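Local coordinates for protein GCN5-related N-acetyltransferase (Sphaerobacter thermophilus, PDB 3TT2) that probably transfers acyl groups from an acyl-CoA such as acetyl-CoA to an acceptor, as GNAT-family acetyltransferases do, at residues 156-161 and 302-307. Numbering follows the deposited sequence.
Sequences MAITLD and AGMHVK
Ala157 and His305 form a hydrogen-bonded antiparallel pair where the end of strand 148-159 meets the start of strand 305-316. Ala157 N donates to His305 O at 2.9 Å, with an N-H...O angle of 162°; the return bond, from His305 N to Ala157 O, is more bent (142°). Met156 and Val306 form the neighbouring non-hydrogen-bonded pair, and within these segments the strand pairing does not continue past Ala157 and His305.

The tight part lies on the helix-covered face. There the side chains of Ile158 and Met304, a selenomethionine, cross at about a right angle, Ile158 CB lying 3.7 Å from Met304 CG. Met304 SE comes within 3.8 Å of Met156 CB, and the Met304 side chain also touches Leu268 of helix 263-278 and Tyr299 of helix 297-301. Ile158 CG1, anti to the backbone N, reaches Gly303 O at 3.4 Å. Gly303, with positive phi, closes helix 297-301 in a Schellman motif just before the strand begins.

The opposite face is more open. The His305 ring turns back toward the Ala157 backbone, meeting Ala157 O obliquely, because CG sits between N and C (chi1 73°), yet ND1, 2.9 Å from Ala157 O, approaches at an angle too poor for a hydrogen bond. Lys307 offers its CB to Ala157 CB at 4.0 Å, while its extended chain carries NZ away.

The contact thus splices a strand of the N-terminal GNAT region to one of the C-terminal region: two backbone bonds here, with Lys307 to Val155 continuing the pairing, fix the register, apolar packing seals the helix side, and the charged Lys307 amine lies away from that packing, paired with Glu284.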
HETATM    1  N   MSE A 156       0.105   7.872  -6.902  1.00 62.66           N
HETATM    2  CA  MSE A 156      -0.509   8.935  -7.695  1.00 56.45           C
HETATM    3  C   MSE A 156      -1.455   9.702  -6.798  1.00 53.05           C
HETATM    4  O   MSE A 156      -2.030   9.144  -5.872  1.00 49.61           O
HETATM    5  CB  MSE A 156      -1.251   8.364  -8.905  1.00 43.42           C
HETATM    6  CG  MSE A 156      -0.399   7.457  -9.759  1.00 48.02           C
HETATM    7 SE   MSE A 156       1.272   8.226 -10.505  0.86 59.18          SE
HETATM    8  CE  MSE A 156       0.541   9.548 -11.761  1.00 45.77           C
ATOM      9  N   ALA A 157      -1.570  10.997  -7.021  1.00 52.57           N
ATOM     10  CA  ALA A 157      -2.476  11.796  -6.209  1.00 46.91           C
ATOM     11  C   ALA A 157      -3.260  12.739  -7.103  1.00 46.54           C
ATOM     12  O   ALA A 157      -2.833  13.047  -8.222  1.00 43.26           O
ATOM     13  CB  ALA A 157      -1.700  12.548  -5.211  1.00 41.37           C
ATOM     14  N   ILE A 158      -4.436  13.144  -6.645  1.00 41.45           N
ATOM     15  CA  ILE A 158      -5.189  14.180  -7.358  1.00 50.78           C
ATOM     16  C   ILE A 158      -6.018  15.034  -6.400  1.00 52.22           C
ATOM     17  O   ILE A 158      -6.666  14.511  -5.497  1.00 58.63           O
ATOM     18  CB  ILE A 158      -6.096  13.592  -8.475  1.00 40.53           C
ATOM     19  CG1 ILE A 158      -6.653  14.723  -9.339  1.00 46.79           C
ATOM     20  CG2 ILE A 158      -7.199  12.717  -7.888  1.00 37.74           C
ATOM     21  CD1 ILE A 158      -7.628  14.298 -10.412  1.00 36.23           C
ATOM     22  N   THR A 159      -6.037  16.342  -6.631  1.00 50.73           N
ATOM     23  CA  THR A 159      -6.706  17.289  -5.752  1.00 43.21           C
ATOM     24  C   THR A 159      -7.899  17.801  -6.511  1.00 51.95           C
ATOM     25  O   THR A 159      -7.724  18.363  -7.592  1.00 59.95           O
ATOM     26  CB  THR A 159      -5.804  18.470  -5.508  1.00 47.72           C
ATOM     27  OG1 THR A 159      -4.766  18.093  -4.609  1.00 56.91           O
ATOM     28  CG2 THR A 159      -6.554  19.609  -4.896  1.00 55.98           C
ATOM     29  N   LEU A 160      -9.120  17.600  -6.011  1.00 50.13           N
ATOM     30  CA  LEU A 160     -10.212  18.018  -6.846  1.00 43.60           C
ATOM     31  C   LEU A 160     -10.804  19.283  -6.311  1.00 50.24           C
ATOM     32  O   LEU A 160     -11.783  19.231  -5.559  1.00 52.76           O
ATOM     33  CB  LEU A 160     -11.280  16.945  -6.682  1.00 38.57           C
ATOM     34  CG  LEU A 160     -10.915  15.501  -7.075  1.00 45.69           C
ATOM     35  CD1 LEU A 160     -11.842  14.471  -6.450  1.00 47.18           C
ATOM     36  CD2 LEU A 160     -10.885  15.275  -8.596  1.00 45.49           C
ATOM     37  N   ASP A 161     -10.356  20.423  -6.843  1.00 55.54           N
ATOM     38  CA  ASP A 161     -10.914  21.707  -6.441  1.00 57.12           C
ATOM     39  C   ASP A 161     -11.864  22.171  -7.512  1.00 57.04           C
ATOM     40  O   ASP A 161     -12.544  23.164  -7.341  1.00 63.47           O
ATOM     41  CB  ASP A 161      -9.814  22.757  -6.250  1.00 61.68           C
ATOM     42  CG  ASP A 161      -8.980  22.528  -5.007  1.00 62.16           C
ATOM     43  OD1 ASP A 161      -9.518  21.909  -4.061  1.00 50.81           O
ATOM     44  OD2 ASP A 161      -7.797  22.983  -4.988  1.00 61.87           O
ATOM     45  N   ALA A 302      -5.739  10.736 -16.457  1.00 47.93           N
ATOM     46  CA  ALA A 302      -6.937  10.853 -15.629  1.00 49.70           C
ATOM     47  C   ALA A 302      -6.860  12.088 -14.724  1.00 54.32           C
ATOM     48  O   ALA A 302      -7.768  12.384 -13.942  1.00 57.80           O
ATOM     49  CB  ALA A 302      -7.190   9.585 -14.832  1.00 36.77           C
ATOM     50  N   GLY A 303      -5.770  12.824 -14.865  1.00 52.90           N
ATOM     51  CA  GLY A 303      -5.621  14.082 -14.164  1.00 55.66           C
ATOM     52  C   GLY A 303      -4.765  13.937 -12.930  1.00 54.20           C
ATOM     53  O   GLY A 303      -4.642  14.863 -12.118  1.00 54.76           O
HETATM   54  N   MSE A 304      -4.181  12.756 -12.773  1.00 48.42           N
HETATM   55  CA  MSE A 304      -3.397  12.525 -11.606  1.00 41.18           C
HETATM   56  C   MSE A 304      -1.984  12.974 -11.853  1.00 44.93           C
HETATM   57  O   MSE A 304      -1.640  13.344 -12.968  1.00 48.43           O
HETATM   58  CB  MSE A 304      -3.460  11.065 -11.255  1.00 37.68           C
HETATM   59  CG  MSE A 304      -4.573  10.737 -10.302  1.00 53.40           C
HETATM   60 SE   MSE A 304      -4.820   8.831 -10.147  0.90 46.51          SE
HETATM   61  CE  MSE A 304      -5.288   8.551 -11.993  1.00142.83           C
ATOM     62  N   HIS A 305      -1.174  12.912 -10.802  1.00 42.82           N
ATOM     63  CA  HIS A 305       0.211  13.355 -10.840  1.00 49.44           C
ATOM     64  C   HIS A 305       1.001  12.552  -9.805  1.00 57.33           C
ATOM     65  O   HIS A 305       0.420  11.856  -8.969  1.00 57.20           O
ATOM     66  CB  HIS A 305       0.315  14.845 -10.570  1.00 54.63           C
ATOM     67  CG  HIS A 305       0.079  15.209  -9.141  1.00 62.67           C
ATOM     68  ND1 HIS A 305      -1.183  15.415  -8.624  1.00 61.65           N
ATOM     69  CD2 HIS A 305       0.943  15.386  -8.112  1.00 57.21           C
ATOM     70  CE1 HIS A 305      -1.085  15.706  -7.340  1.00 54.82           C
ATOM     71  NE2 HIS A 305       0.193  15.692  -7.006  1.00 55.19           N
ATOM     72  N   VAL A 306       2.322  12.603  -9.886  1.00 49.06           N
ATOM     73  CA  VAL A 306       3.137  11.776  -9.013  1.00 42.75           C
ATOM     74  C   VAL A 306       3.326  12.420  -7.626  1.00 49.70           C
ATOM     75  O   VAL A 306       3.886  13.499  -7.495  1.00 60.77           O
ATOM     76  CB  VAL A 306       4.508  11.481  -9.680  1.00 57.30           C
ATOM     77  CG1 VAL A 306       5.391  10.638  -8.799  1.00 47.37           C
ATOM     78  CG2 VAL A 306       4.308  10.771 -10.991  1.00 40.99           C
ATOM     79  N   LYS A 307       2.874  11.725  -6.589  1.00 53.37           N
ATOM     80  CA  LYS A 307       3.128  12.150  -5.221  1.00 58.00           C
ATOM     81  C   LYS A 307       4.539  11.710  -4.854  1.00 67.84           C
ATOM     82  O   LYS A 307       5.450  12.533  -4.766  1.00 72.67           O
ATOM     83  CB  LYS A 307       2.103  11.558  -4.247  1.00 56.96           C
ATOM     84  CG  LYS A 307       2.229  12.101  -2.869  1.00 62.30           C
ATOM     85  CD  LYS A 307       1.087  11.660  -1.992  1.00 73.05           C
ATOM     86  CE  LYS A 307       1.123  12.376  -0.646  1.00 79.11           C
ATOM     87  NZ  LYS A 307       0.442  11.569   0.425  1.00 80.44           N
TER